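Local coordinates for sensor protein (Vibrio parahaemolyticus, PDB 3I9Y) that forms the sensor domain of the TMAO-responsive receptor TorS, which probably signals as a histidine kinase by ATP-dependent phosphorylation of a protein histidine, at residues A[181-186]-A[190-195]; A[66-71]-A[261-266]; A[33-38]-A[85-90]; A[198-203]-A[221-226]. One frame throughout, in Å; residues are numbered along the deposited sequence.

Interaction 1 (A[181-186]-A[190-195]); sequences RTLTNV and QQIQTA
Leu183 and Ile192 meet at their ends, with CD1 of Leu183 3.8 Å from CD1 of Ile192 and 4.1 Å from its CG1. The two side chains cross obliquely, and the apolar contact between 181-186 and 190-195 rests on Leu183 CD1. In Leu183 the branch lies anti to the carbonyl carbon (chi1 -60°), and CD1 continues the chain outward (chi2 -178°), which brings it from the loop across to the helix. The second link is made by backbone: Gln190 N donates to Val186 O at 3.2 Å, with an N-H...O angle of 161°, an i to i+4 alpha-helical bond in the first turn of helix 186-208. CG of Gln190 lies only 3.1 Å from the same Val186 O, a tight approach that follows from CG sitting beside its own backbone N.

One shell further out, Asn185 occupies the N-cap position. Its OD1 accepts from Arg188 N, and more weakly from Asp187 N, which covers amides at the start of the helix. Ile192 also packs on Gln176, Glu179 and Ala180 of helix 158-180, while Val186 touches Leu237 and Tyr240 of helix 232-267. The loop therefore joins two helices of the sensor domain in a hairpin. Chemically the joint is mixed: the polar groups order the helix start, whereas the contact spanning the turn is dispersive and lacks the directionality of a bond.

Interaction 2 (A[66-71]-A[261-266]); sequences LDALES and NSTVNK
The peptide group linking Ala68 to Leu69 is the flat group in this contact, and Thr263 covers one of its faces. The Thr263 methyl CG2 lies 3.8 Å from Leu69 N, with most of that separation directed out of the peptide plane, so it sits over the face near the nitrogen and not at an edge. Around that point the same methyl approaches Leu69 CA at 3.8 Å, Leu69 CD1 at 3.9 Å and Ala68 CB at 4.4 Å. It thus rests in a shallow seat formed by backbone and two side chains. Torsions set this up on both sides: Thr263 has OG1 beside its backbone N (chi1 -68°), which leaves CG2 anti to that N, and Leu69 swings CG anti to its own N (chi1 -178°), carrying CD1 toward the partner helix. There CD1 also comes within 4.4 Å of Val264 CG1, a looser touch.

The segments run nearly antiparallel, 155° between directions, with axes 9.6 Å apart. They bring helix 63-114 against helix 232-267 in one of two stacked four-helix bundles. Leu69 further touches Ile53 of helix 32-58, and Val264 reaches Ala9 and Val12 of helix 5-27, so all four helices meet here. Thr263 OG1 makes weak hydrogen bonds to Glu259 O and Asn72 ND2. The threonine consequently divides its chemistry, with the hydroxyl turned to polar partners and the methyl spent on apolar packing across the helices.

Interaction 3 (A[33-38]-A[85-90]); sequences QERKEA and VTVERK
Arg35 lays its guanidinium over the side chain of Glu88, the two flat groups stacked with their planes 12° apart. The arginine leaves its helix with CG anti to the backbone N (chi1 -178°) and continues straight through chi2, which brings CD to 3.6 Å from Glu88 CA; the bend at chi3 (63°) then turns NE and the guanidinium along the glutamate. Glu88 in turn is extended, so CB, CG and the carboxylate all run beneath one guanidinium face. CB lies 3.8 Å from Arg35 CZ, and Glu88 CD is 3.6 Å from Arg35 NH2.

Helices 32-58 and 63-114 are joined by this pair at the partly exposed surface of a four-helix bundle; toward the interior, Val87 CG1 touches Arg35 CD at 4.1 Å, and Leu26 of helix 5-27 packs on both residues.

The charge pairing is long, 3.7 Å from Arg35 NH2 to Glu88 OE1, and the oxygen stands well out of the guanidinium plane, so no N-H aims at it. Directed bonds come from elsewhere: Arg35 NE pairs with Glu32 OE2, while Glu88 OE2 accepts from Trp92 NE1.

Interaction 4 (A[198-203]-A[221-226]); sequences NNLKIM and QLLTEL
Leu223 reaches from helix 213-228 toward Met203 and Leu200 of helix 186-208. From CB, which has no close neighbour across the contact, the chain passes to CG, already 4.2 Å from Met203 CG. It then splits into two methyls. CD1 lies 3.5 Å from Met203 CG and 3.9 Å from Met203 O, next to the opposing backbone. CD2 approaches Met203 CG at 3.4 Å and Leu200 CD1 at 3.8 Å, which places it between the two partners. The fork therefore straddles Met203 CG, and both methyl distances to that carbon are shorter than ordinary van der Waals contact, consistent with tight packing, though the exact shortness is doubtful.

Met203 and Leu223 cross at about a right angle. The methionine begins anti to its backbone N (chi1 -170°), presenting CG to the leucine, and then bends at chi2 (99°), which directs the sulfur away from the fork. Leu200 instead slides past Leu223 in the opposite direction, and its CD1 also comes to 4.1 Å from Leu223 O.

Behind this layer Met203 packs on Leu169 and Met173 of helix 158-180, while Leu222 and Leu226, neighbours of Leu223 on its helix, touch Leu107 of helix 63-114. Interlocked aliphatic side chains between two roughly antiparallel helices, with two further helices closing the layer, are the core packing of a four-helix bundle.

In the fold
From the N terminus, the first contact to open is interaction 3, in which helix 32-58 is joined to helix 63-114, closing a helical hairpin. Before it closes, interaction 2 opens at 66-71 on the same long helix, so the two cross; interaction 2 closes only near the C terminus, on helix 232-267. Nested within its large loop are interactions 1 and 4, in series and both using helix 186-208: the first closes the turn after helix 158-180, the second ties on helix 213-228. Interactions 2 and 4, with centres about 60 Å apart, lie in different bundles of the stacked pair, and helix 63-114 spans between them.

Interaction 1 (A[181-186]-A[190-195])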
loop_
_atom_site.group_PDB
_atom_site.type_symbol
_atom_site.label_atom_id
_atom_site.label_comp_id
_atom_site.label_asym_id
_atom_site.label_seq_id
_atom_site.Cartn_x
_atom_site.Cartn_y
_atom_site.Cartn_z
ATOM N N ARG A 181 5.674 -9.025 -6.974
ATOM C CA ARG A 181 5.539 -7.821 -6.190
ATOM C C ARG A 181 5.223 -6.660 -7.077
ATOM O O ARG A 181 5.127 -5.518 -6.582
ATOM C CB ARG A 181 6.802 -7.624 -5.432
ATOM C CG ARG A 181 7.784 -7.281 -6.442
ATOM C CD ARG A 181 9.158 -7.658 -6.125
ATOM N NE ARG A 181 9.868 -6.648 -5.427
ATOM C CZ ARG A 181 11.142 -6.326 -5.419
ATOM N NH1 ARG A 181 12.169 -6.756 -6.081
ATOM N NH2 ARG A 181 11.539 -5.778 -4.195
ATOM N N THR A 182 5.040 -6.879 -8.405
ATOM C CA THR A 182 4.747 -5.707 -9.273
ATOM C C THR A 182 3.295 -5.861 -9.726
ATOM O O THR A 182 2.826 -5.026 -10.377
ATOM C CB THR A 182 5.510 -5.655 -10.629
ATOM O OG1 THR A 182 5.078 -6.776 -11.445
ATOM C CG2 THR A 182 7.060 -5.672 -10.425
ATOM N N LEU A 183 2.618 -6.874 -9.373
ATOM C CA LEU A 183 1.264 -7.033 -9.914
ATOM C C LEU A 183 0.242 -6.155 -9.162
ATOM O O LEU A 183 0.327 -5.939 -7.896
ATOM C CB LEU A 183 0.756 -8.507 -9.743
ATOM C CG LEU A 183 1.549 -9.680 -10.401
ATOM C CD1 LEU A 183 0.882 -11.113 -10.177
ATOM C CD2 LEU A 183 1.520 -9.333 -12.007
ATOM N N THR A 184 -0.735 -5.652 -9.956
ATOM C CA THR A 184 -1.782 -4.840 -9.355
ATOM C C THR A 184 -3.094 -5.628 -9.526
ATOM O O THR A 184 -4.185 -5.123 -9.253
ATOM C CB THR A 184 -1.959 -3.463 -10.068
ATOM O OG1 THR A 184 -2.151 -3.771 -11.444
ATOM C CG2 THR A 184 -0.734 -2.524 -10.028
ATOM N N ASN A 185 -3.055 -6.875 -9.927
ATOM C CA ASN A 185 -4.375 -7.559 -10.079
ATOM C C ASN A 185 -4.434 -8.650 -9.095
ATOM O O ASN A 185 -3.570 -9.494 -9.132
ATOM C CB ASN A 185 -4.506 -8.163 -11.514
ATOM C CG ASN A 185 -5.790 -9.033 -11.685
ATOM O OD1 ASN A 185 -5.943 -10.134 -11.142
ATOM N ND2 ASN A 185 -6.745 -8.492 -12.475
ATOM N N VAL A 186 -5.506 -8.779 -8.343
ATOM C CA VAL A 186 -5.506 -9.731 -7.312
ATOM C C VAL A 186 -5.630 -11.183 -7.662
ATOM O O VAL A 186 -5.097 -12.048 -6.892
ATOM C CB VAL A 186 -6.541 -9.375 -6.252
ATOM C CG1 VAL A 186 -7.967 -9.812 -6.703
ATOM C CG2 VAL A 186 -6.329 -10.093 -4.964
ATOM N N GLN A 190 -2.796 -14.264 -6.621
ATOM C CA GLN A 190 -3.059 -15.605 -6.075
ATOM C C GLN A 190 -2.607 -16.793 -6.946
ATOM O O GLN A 190 -2.304 -17.880 -6.481
ATOM C CB GLN A 190 -4.583 -15.701 -5.877
ATOM C CG GLN A 190 -5.027 -14.545 -5.001
ATOM C CD GLN A 190 -6.479 -14.764 -4.439
ATOM O OE1 GLN A 190 -7.510 -14.371 -5.018
ATOM N NE2 GLN A 190 -6.534 -15.455 -3.336
ATOM N N GLN A 191 -2.702 -16.598 -8.243
ATOM C CA GLN A 191 -2.232 -17.624 -9.147
ATOM C C GLN A 191 -0.672 -17.827 -9.056
ATOM O O GLN A 191 -0.142 -18.963 -9.104
ATOM C CB GLN A 191 -2.526 -17.036 -10.416
ATOM C CG GLN A 191 -2.852 -17.953 -11.380
ATOM C CD GLN A 191 -3.570 -17.107 -12.417
ATOM O OE1 GLN A 191 -4.804 -16.831 -12.239
ATOM N NE2 GLN A 191 -2.777 -16.555 -13.451
ATOM N N ILE A 192 0.062 -16.695 -8.869
ATOM C CA ILE A 192 1.545 -16.802 -8.795
ATOM C C ILE A 192 1.846 -17.406 -7.537
ATOM O O ILE A 192 2.680 -18.265 -7.435
ATOM C CB ILE A 192 2.243 -15.461 -8.853
ATOM C CG1 ILE A 192 2.100 -15.047 -10.265
ATOM C CG2 ILE A 192 3.787 -15.719 -8.775
ATOM C CD1 ILE A 192 3.242 -14.079 -10.647
ATOM N N GLN A 193 1.055 -17.085 -6.517
ATOM C CA GLN A 193 1.324 -17.767 -5.245
ATOM C C GLN A 193 1.189 -19.315 -5.353
ATOM O O GLN A 193 1.926 -20.089 -4.698
ATOM C CB GLN A 193 0.252 -17.299 -4.233
ATOM C CG GLN A 193 0.260 -17.958 -2.879
ATOM C CD GLN A 193 -0.854 -17.273 -1.914
ATOM O OE1 GLN A 193 -1.936 -16.776 -2.356
ATOM N NE2 GLN A 193 -0.578 -17.290 -0.612
ATOM N N THR A 194 0.126 -19.805 -6.037
ATOM C CA THR A 194 -0.026 -21.297 -5.922
ATOM C C THR A 194 0.999 -21.892 -6.976
ATOM O O THR A 194 1.615 -22.927 -6.764
ATOM C CB THR A 194 -1.505 -21.842 -6.208
ATOM O OG1 THR A 194 -1.691 -21.873 -7.629
ATOM C CG2 THR A 194 -2.529 -21.032 -5.691
ATOM N N ALA A 195 1.226 -21.153 -8.033
ATOM C CA ALA A 195 2.257 -21.586 -8.951
ATOM C C ALA A 195 3.706 -21.668 -8.255
ATOM O O ALA A 195 4.487 -22.616 -8.452
ATOM C CB ALA A 195 2.298 -20.660 -10.100
#

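Interaction 2 (A[66-71]-A[261-266])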
loop_
_atom_site.group_PDB
_atom_site.type_symbol
_atom_site.label_atom_id
_atom_site.label_comp_id
_atom_site.label_asym_id
_atom_site.label_seq_id
_atom_site.Cartn_x
_atom_site.Cartn_y
_atom_site.Cartn_z
ATOM N N LEU A 66 -26.571 24.447 9.937
ATOM C CA LEU A 66 -25.534 24.221 10.806
ATOM C C LEU A 66 -25.361 22.743 11.192
ATOM O O LEU A 66 -24.283 22.376 11.549
ATOM C CB LEU A 66 -25.675 24.977 12.096
ATOM C CG LEU A 66 -25.511 26.479 11.889
ATOM C CD1 LEU A 66 -26.046 27.048 13.274
ATOM C CD2 LEU A 66 -24.090 26.985 11.549
ATOM N N ASP A 67 -26.408 21.941 11.219
ATOM C CA ASP A 67 -26.231 20.578 11.516
ATOM C C ASP A 67 -25.535 19.856 10.274
ATOM O O ASP A 67 -24.730 18.966 10.503
ATOM C CB ASP A 67 -27.521 19.858 11.757
ATOM C CG ASP A 67 -28.173 20.265 13.121
ATOM O OD1 ASP A 67 -27.413 20.706 14.073
ATOM O OD2 ASP A 67 -29.481 20.111 13.148
ATOM N N ALA A 68 -25.982 20.192 9.070
ATOM C CA ALA A 68 -25.421 19.639 7.905
ATOM C C ALA A 68 -23.908 20.065 7.853
ATOM O O ALA A 68 -23.007 19.228 7.635
ATOM C CB ALA A 68 -26.217 20.098 6.604
ATOM N N LEU A 69 -23.570 21.302 8.124
ATOM C CA LEU A 69 -22.193 21.704 8.092
ATOM C C LEU A 69 -21.308 20.865 9.170
ATOM O O LEU A 69 -20.193 20.465 8.873
ATOM C CB LEU A 69 -22.046 23.149 8.535
ATOM C CG LEU A 69 -20.659 23.734 8.521
ATOM C CD1 LEU A 69 -20.317 23.781 6.980
ATOM C CD2 LEU A 69 -20.622 25.230 9.035
ATOM N N GLU A 70 -21.830 20.631 10.363
ATOM C CA GLU A 70 -21.111 19.946 11.424
ATOM C C GLU A 70 -20.913 18.485 10.930
ATOM O O GLU A 70 -19.800 17.980 11.083
ATOM C CB GLU A 70 -21.887 19.926 12.660
ATOM C CG GLU A 70 -21.389 18.926 13.694
ATOM C CD GLU A 70 -19.961 19.301 14.318
ATOM O OE1 GLU A 70 -19.497 20.480 14.145
ATOM O OE2 GLU A 70 -19.282 18.361 14.955
ATOM N N SER A 71 -21.921 17.855 10.310
ATOM C CA SER A 71 -21.658 16.540 9.953
ATOM C C SER A 71 -20.658 16.545 8.663
ATOM O O SER A 71 -19.754 15.630 8.531
ATOM C CB SER A 71 -23.029 15.899 9.768
ATOM O OG SER A 71 -23.013 15.262 8.571
ATOM N N ASN A 261 -18.357 22.455 0.634
ATOM C CA ASN A 261 -18.400 23.801 0.085
ATOM C C ASN A 261 -19.810 24.031 -0.419
ATOM O O ASN A 261 -20.271 25.103 -0.306
ATOM C CB ASN A 261 -17.389 23.964 -1.024
ATOM C CG ASN A 261 -15.968 23.946 -0.437
ATOM O OD1 ASN A 261 -15.319 22.863 -0.328
ATOM N ND2 ASN A 261 -15.560 25.070 0.093
ATOM N N SER A 262 -20.529 22.996 -0.791
ATOM C CA SER A 262 -21.874 23.211 -1.256
ATOM C C SER A 262 -22.747 23.605 -0.081
ATOM O O SER A 262 -23.619 24.450 -0.207
ATOM C CB SER A 262 -22.365 22.009 -1.929
ATOM O OG SER A 262 -23.688 21.904 -1.539
ATOM N N THR A 263 -22.473 23.121 1.132
ATOM C CA THR A 263 -23.238 23.581 2.327
ATOM C C THR A 263 -22.736 24.990 2.696
ATOM O O THR A 263 -23.546 25.869 3.114
ATOM C CB THR A 263 -22.969 22.668 3.486
ATOM O OG1 THR A 263 -23.554 21.373 3.218
ATOM C CG2 THR A 263 -23.539 23.145 4.822
ATOM N N VAL A 264 -21.419 25.285 2.583
ATOM C CA VAL A 264 -21.092 26.637 2.977
ATOM C C VAL A 264 -21.677 27.615 1.862
ATOM O O VAL A 264 -21.995 28.681 2.196
ATOM C CB VAL A 264 -19.540 27.004 3.249
ATOM C CG1 VAL A 264 -18.733 25.791 3.424
ATOM C CG2 VAL A 264 -19.008 27.990 2.234
ATOM N N ASN A 265 -21.756 27.281 0.618
ATOM C CA ASN A 265 -22.377 28.239 -0.231
ATOM C C ASN A 265 -23.862 28.455 0.168
ATOM O O ASN A 265 -24.369 29.536 -0.031
ATOM C CB ASN A 265 -22.368 27.787 -1.650
ATOM C CG ASN A 265 -20.992 27.962 -2.266
ATOM O OD1 ASN A 265 -20.220 28.861 -1.836
ATOM N ND2 ASN A 265 -20.646 27.150 -3.277
ATOM N N LYS A 266 -24.565 27.438 0.680
ATOM C CA LYS A 266 -25.932 27.662 1.059
ATOM C C LYS A 266 -25.925 28.554 2.220
ATOM O O LYS A 266 -26.863 29.351 2.313
ATOM C CB LYS A 266 -26.694 26.342 1.400
ATOM C CG LYS A 266 -26.880 25.498 0.174
ATOM C CD LYS A 266 -27.733 24.201 0.503
ATOM C CE LYS A 266 -27.561 23.029 -0.513
ATOM N NZ LYS A 266 -27.405 21.637 0.251
#

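Interaction 3 (A[33-38]-A[85-90])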
loop_
_atom_site.group_PDB
_atom_site.type_symbol
_atom_site.label_atom_id
_atom_site.label_comp_id
_atom_site.label_asym_id
_atom_site.label_seq_id
_atom_site.Cartn_x
_atom_site.Cartn_y
_atom_site.Cartn_z
ATOM N N GLN A 33 10.259 10.296 5.619
ATOM C CA GLN A 33 10.366 11.736 5.743
ATOM C C GLN A 33 9.344 12.472 4.955
ATOM O O GLN A 33 8.806 13.527 5.338
ATOM C CB GLN A 33 11.743 12.235 5.304
ATOM C CG GLN A 33 12.215 13.467 6.021
ATOM C CD GLN A 33 13.855 13.554 5.906
ATOM O OE1 GLN A 33 14.412 13.552 4.773
ATOM N NE2 GLN A 33 14.601 13.589 7.081
ATOM N N GLU A 34 9.106 12.014 3.761
ATOM C CA GLU A 34 8.172 12.693 2.946
ATOM C C GLU A 34 6.706 12.516 3.537
ATOM O O GLU A 34 5.892 13.414 3.430
ATOM C CB GLU A 34 8.197 12.092 1.586
ATOM C CG GLU A 34 9.433 12.581 0.778
ATOM C CD GLU A 34 9.625 11.803 -0.514
ATOM O OE1 GLU A 34 8.773 10.931 -0.994
ATOM O OE2 GLU A 34 10.753 12.090 -1.078
ATOM N N ARG A 35 6.469 11.343 4.146
ATOM C CA ARG A 35 5.135 11.003 4.566
ATOM C C ARG A 35 4.891 12.024 5.743
ATOM O O ARG A 35 3.842 12.669 5.816
ATOM C CB ARG A 35 5.050 9.604 5.140
ATOM C CG ARG A 35 3.558 9.315 5.506
ATOM C CD ARG A 35 3.403 7.871 6.121
ATOM N NE ARG A 35 4.159 7.773 7.404
ATOM C CZ ARG A 35 3.708 8.282 8.523
ATOM N NH1 ARG A 35 2.488 8.934 8.507
ATOM N NH2 ARG A 35 4.368 8.127 9.631
ATOM N N LYS A 36 5.851 12.126 6.650
ATOM C CA LYS A 36 5.632 13.040 7.801
ATOM C C LYS A 36 5.533 14.488 7.397
ATOM O O LYS A 36 4.796 15.263 8.047
ATOM C CB LYS A 36 6.819 12.972 8.798
ATOM C CG LYS A 36 6.820 11.572 9.477
ATOM C CD LYS A 36 7.517 11.716 10.849
ATOM C CE LYS A 36 7.293 10.546 11.721
ATOM N NZ LYS A 36 8.753 9.884 11.740
ATOM N N GLU A 37 6.341 14.892 6.414
ATOM C CA GLU A 37 6.299 16.266 5.954
ATOM C C GLU A 37 4.966 16.454 5.263
ATOM O O GLU A 37 4.322 17.453 5.619
ATOM C CB GLU A 37 7.498 16.627 5.062
ATOM C CG GLU A 37 7.411 17.976 4.168
ATOM C CD GLU A 37 7.314 19.317 4.999
ATOM O OE1 GLU A 37 7.821 19.291 6.130
ATOM O OE2 GLU A 37 6.719 20.375 4.531
ATOM N N ALA A 38 4.467 15.578 4.350
ATOM C CA ALA A 38 3.130 15.868 3.766
ATOM C C ALA A 38 2.025 15.867 4.913
ATOM O O ALA A 38 1.057 16.687 4.913
ATOM C CB ALA A 38 2.680 14.842 2.667
ATOM N N VAL A 85 -3.693 6.691 8.366
ATOM C CA VAL A 85 -3.361 5.345 8.901
ATOM C C VAL A 85 -3.016 4.434 7.665
ATOM O O VAL A 85 -2.001 3.700 7.690
ATOM C CB VAL A 85 -4.587 4.795 9.574
ATOM C CG1 VAL A 85 -4.527 3.194 9.808
ATOM C CG2 VAL A 85 -4.779 5.633 10.931
ATOM N N THR A 86 -3.857 4.538 6.606
ATOM C CA THR A 86 -3.675 3.814 5.345
ATOM C C THR A 86 -2.352 4.067 4.657
ATOM O O THR A 86 -1.701 3.129 4.146
ATOM C CB THR A 86 -4.965 4.248 4.440
ATOM O OG1 THR A 86 -6.016 3.443 4.987
ATOM C CG2 THR A 86 -4.843 4.048 3.147
ATOM N N VAL A 87 -1.951 5.329 4.575
ATOM C CA VAL A 87 -0.725 5.681 3.889
ATOM C C VAL A 87 0.471 5.201 4.737
ATOM O O VAL A 87 1.511 4.701 4.221
ATOM C CB VAL A 87 -0.643 7.174 3.535
ATOM C CG1 VAL A 87 0.821 7.494 3.010
ATOM C CG2 VAL A 87 -1.774 7.580 2.393
ATOM N N GLU A 88 0.401 5.311 6.060
ATOM C CA GLU A 88 1.520 4.852 6.828
ATOM C C GLU A 88 1.575 3.250 6.708
ATOM O O GLU A 88 2.656 2.714 6.685
ATOM C CB GLU A 88 1.427 5.293 8.250
ATOM C CG GLU A 88 2.495 4.621 9.121
ATOM C CD GLU A 88 2.558 5.180 10.634
ATOM O OE1 GLU A 88 1.645 6.052 11.033
ATOM O OE2 GLU A 88 3.509 4.652 11.407
ATOM N N ARG A 89 0.445 2.581 6.702
ATOM C CA ARG A 89 0.441 1.181 6.625
ATOM C C ARG A 89 1.034 0.757 5.187
ATOM O O ARG A 89 1.826 -0.201 5.126
ATOM C CB ARG A 89 -0.917 0.650 6.682
ATOM C CG ARG A 89 -1.020 -0.762 6.301
ATOM C CD ARG A 89 -2.489 -1.195 6.644
ATOM N NE ARG A 89 -2.830 -2.566 6.247
ATOM C CZ ARG A 89 -2.531 -3.675 6.965
ATOM N NH1 ARG A 89 -1.858 -3.612 8.192
ATOM N NH2 ARG A 89 -2.865 -4.852 6.451
ATOM N N LYS A 90 0.796 1.588 4.193
ATOM C CA LYS A 90 1.285 1.344 2.877
ATOM C C LYS A 90 2.846 1.342 2.865
ATOM O O LYS A 90 3.438 0.418 2.252
ATOM C CB LYS A 90 0.734 2.409 1.853
ATOM C CG LYS A 90 1.495 2.179 0.597
ATOM C CD LYS A 90 1.097 3.118 -0.451
ATOM C CE LYS A 90 1.703 4.414 -0.028
ATOM N NZ LYS A 90 1.909 5.313 -1.256
#

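Interaction 4 (A[198-203]-A[221-226])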
loop_
_atom_site.group_PDB
_atom_site.type_symbol
_atom_site.label_atom_id
_atom_site.label_comp_id
_atom_site.label_asym_id
_atom_site.label_seq_id
_atom_site.Cartn_x
_atom_site.Cartn_y
_atom_site.Cartn_z
ATOM N N ASN A 198 3.730 -24.765 -6.061
ATOM C CA ASN A 198 3.794 -26.097 -6.794
ATOM C C ASN A 198 5.319 -26.259 -7.224
ATOM O O ASN A 198 5.922 -27.296 -6.983
ATOM C CB ASN A 198 2.918 -26.040 -8.035
ATOM C CG ASN A 198 1.353 -26.002 -7.705
ATOM O OD1 ASN A 198 0.865 -26.494 -6.587
ATOM N ND2 ASN A 198 0.542 -25.433 -8.696
ATOM N N ASN A 199 5.968 -25.174 -7.663
ATOM C CA ASN A 199 7.405 -25.239 -8.052
ATOM C C ASN A 199 8.256 -25.611 -6.935
ATOM O O ASN A 199 9.188 -26.374 -7.085
ATOM C CB ASN A 199 7.866 -23.949 -8.581
ATOM C CG ASN A 199 7.404 -23.773 -9.871
ATOM O OD1 ASN A 199 6.991 -24.784 -10.417
ATOM N ND2 ASN A 199 7.396 -22.528 -10.484
ATOM N N LEU A 200 7.984 -25.050 -5.761
ATOM C CA LEU A 200 8.718 -25.419 -4.600
ATOM C C LEU A 200 8.608 -26.969 -4.273
ATOM O O LEU A 200 9.557 -27.610 -3.823
ATOM C CB LEU A 200 8.164 -24.579 -3.471
ATOM C CG LEU A 200 9.029 -24.892 -2.324
ATOM C CD1 LEU A 200 10.375 -24.064 -2.374
ATOM C CD2 LEU A 200 8.308 -24.459 -1.135
ATOM N N LYS A 201 7.380 -27.507 -4.420
ATOM C CA LYS A 201 7.096 -28.955 -4.216
ATOM C C LYS A 201 7.956 -29.767 -5.305
ATOM O O LYS A 201 8.686 -30.677 -4.919
ATOM C CB LYS A 201 5.566 -29.233 -4.468
ATOM C CG LYS A 201 4.594 -28.536 -3.361
ATOM C CD LYS A 201 3.042 -29.200 -3.315
ATOM C CE LYS A 201 1.853 -28.204 -2.927
ATOM N NZ LYS A 201 0.927 -27.948 -4.179
ATOM N N ILE A 202 7.842 -29.417 -6.592
ATOM C CA ILE A 202 8.612 -30.066 -7.643
ATOM C C ILE A 202 10.140 -30.001 -7.300
ATOM O O ILE A 202 10.867 -30.963 -7.366
ATOM C CB ILE A 202 8.398 -29.403 -8.930
ATOM C CG1 ILE A 202 6.982 -29.815 -9.392
ATOM C CG2 ILE A 202 9.507 -29.923 -10.032
ATOM C CD1 ILE A 202 6.513 -29.054 -10.722
ATOM N N MET A 203 10.599 -28.810 -6.896
ATOM C CA MET A 203 11.927 -28.646 -6.500
ATOM C C MET A 203 12.351 -29.579 -5.343
ATOM O O MET A 203 13.489 -30.167 -5.369
ATOM C CB MET A 203 12.140 -27.202 -6.036
ATOM C CG MET A 203 13.463 -27.040 -5.887
ATOM S SD MET A 203 13.856 -26.176 -7.559
ATOM C CE MET A 203 13.172 -24.537 -7.097
ATOM N N GLN A 221 17.810 -27.753 2.895
ATOM C CA GLN A 221 17.497 -26.801 3.880
ATOM C C GLN A 221 17.287 -25.406 3.268
ATOM O O GLN A 221 16.601 -24.673 3.859
ATOM C CB GLN A 221 18.574 -26.596 5.013
ATOM C CG GLN A 221 19.906 -26.408 4.574
ATOM C CD GLN A 221 20.813 -27.484 5.388
ATOM O OE1 GLN A 221 20.243 -28.448 6.017
ATOM N NE2 GLN A 221 22.166 -27.330 5.348
ATOM N N LEU A 222 17.847 -25.067 2.114
ATOM C CA LEU A 222 17.603 -23.733 1.545
ATOM C C LEU A 222 16.184 -23.708 1.099
ATOM O O LEU A 222 15.451 -22.694 1.200
ATOM C CB LEU A 222 18.530 -23.440 0.348
ATOM C CG LEU A 222 19.872 -23.158 0.892
ATOM C CD1 LEU A 222 20.837 -23.175 -0.440
ATOM C CD2 LEU A 222 20.014 -21.732 1.452
ATOM N N LEU A 223 15.719 -24.838 0.606
ATOM C CA LEU A 223 14.365 -24.838 0.122
ATOM C C LEU A 223 13.405 -24.739 1.354
ATOM O O LEU A 223 12.242 -24.194 1.230
ATOM C CB LEU A 223 14.076 -26.128 -0.679
ATOM C CG LEU A 223 14.779 -26.183 -2.025
ATOM C CD1 LEU A 223 14.602 -27.682 -2.645
ATOM C CD2 LEU A 223 13.944 -25.299 -3.010
ATOM N N THR A 224 13.863 -25.264 2.514
ATOM C CA THR A 224 12.859 -25.155 3.551
ATOM C C THR A 224 12.828 -23.637 4.101
ATOM O O THR A 224 11.714 -23.148 4.275
ATOM C CB THR A 224 12.870 -26.353 4.634
ATOM O OG1 THR A 224 12.949 -25.786 5.937
ATOM C CG2 THR A 224 13.748 -27.384 4.453
ATOM N N GLU A 225 14.010 -22.905 4.000
ATOM C CA GLU A 225 14.089 -21.493 4.334
ATOM C C GLU A 225 13.201 -20.689 3.354
ATOM O O GLU A 225 12.526 -19.763 3.761
ATOM C CB GLU A 225 15.523 -21.015 4.271
ATOM C CG GLU A 225 16.337 -21.635 5.408
ATOM C CD GLU A 225 15.572 -21.295 6.715
ATOM O OE1 GLU A 225 14.809 -20.286 6.827
ATOM O OE2 GLU A 225 15.694 -22.035 7.661
ATOM N N LEU A 226 13.215 -21.067 2.066
ATOM C CA LEU A 226 12.459 -20.374 1.001
ATOM C C LEU A 226 11.007 -20.652 1.245
ATOM O O LEU A 226 10.146 -19.752 1.048
ATOM C CB LEU A 226 12.793 -20.787 -0.417
ATOM C CG LEU A 226 13.936 -20.165 -1.122
ATOM C CD1 LEU A 226 14.033 -21.062 -2.534
ATOM C CD2 LEU A 226 13.610 -18.785 -1.563
#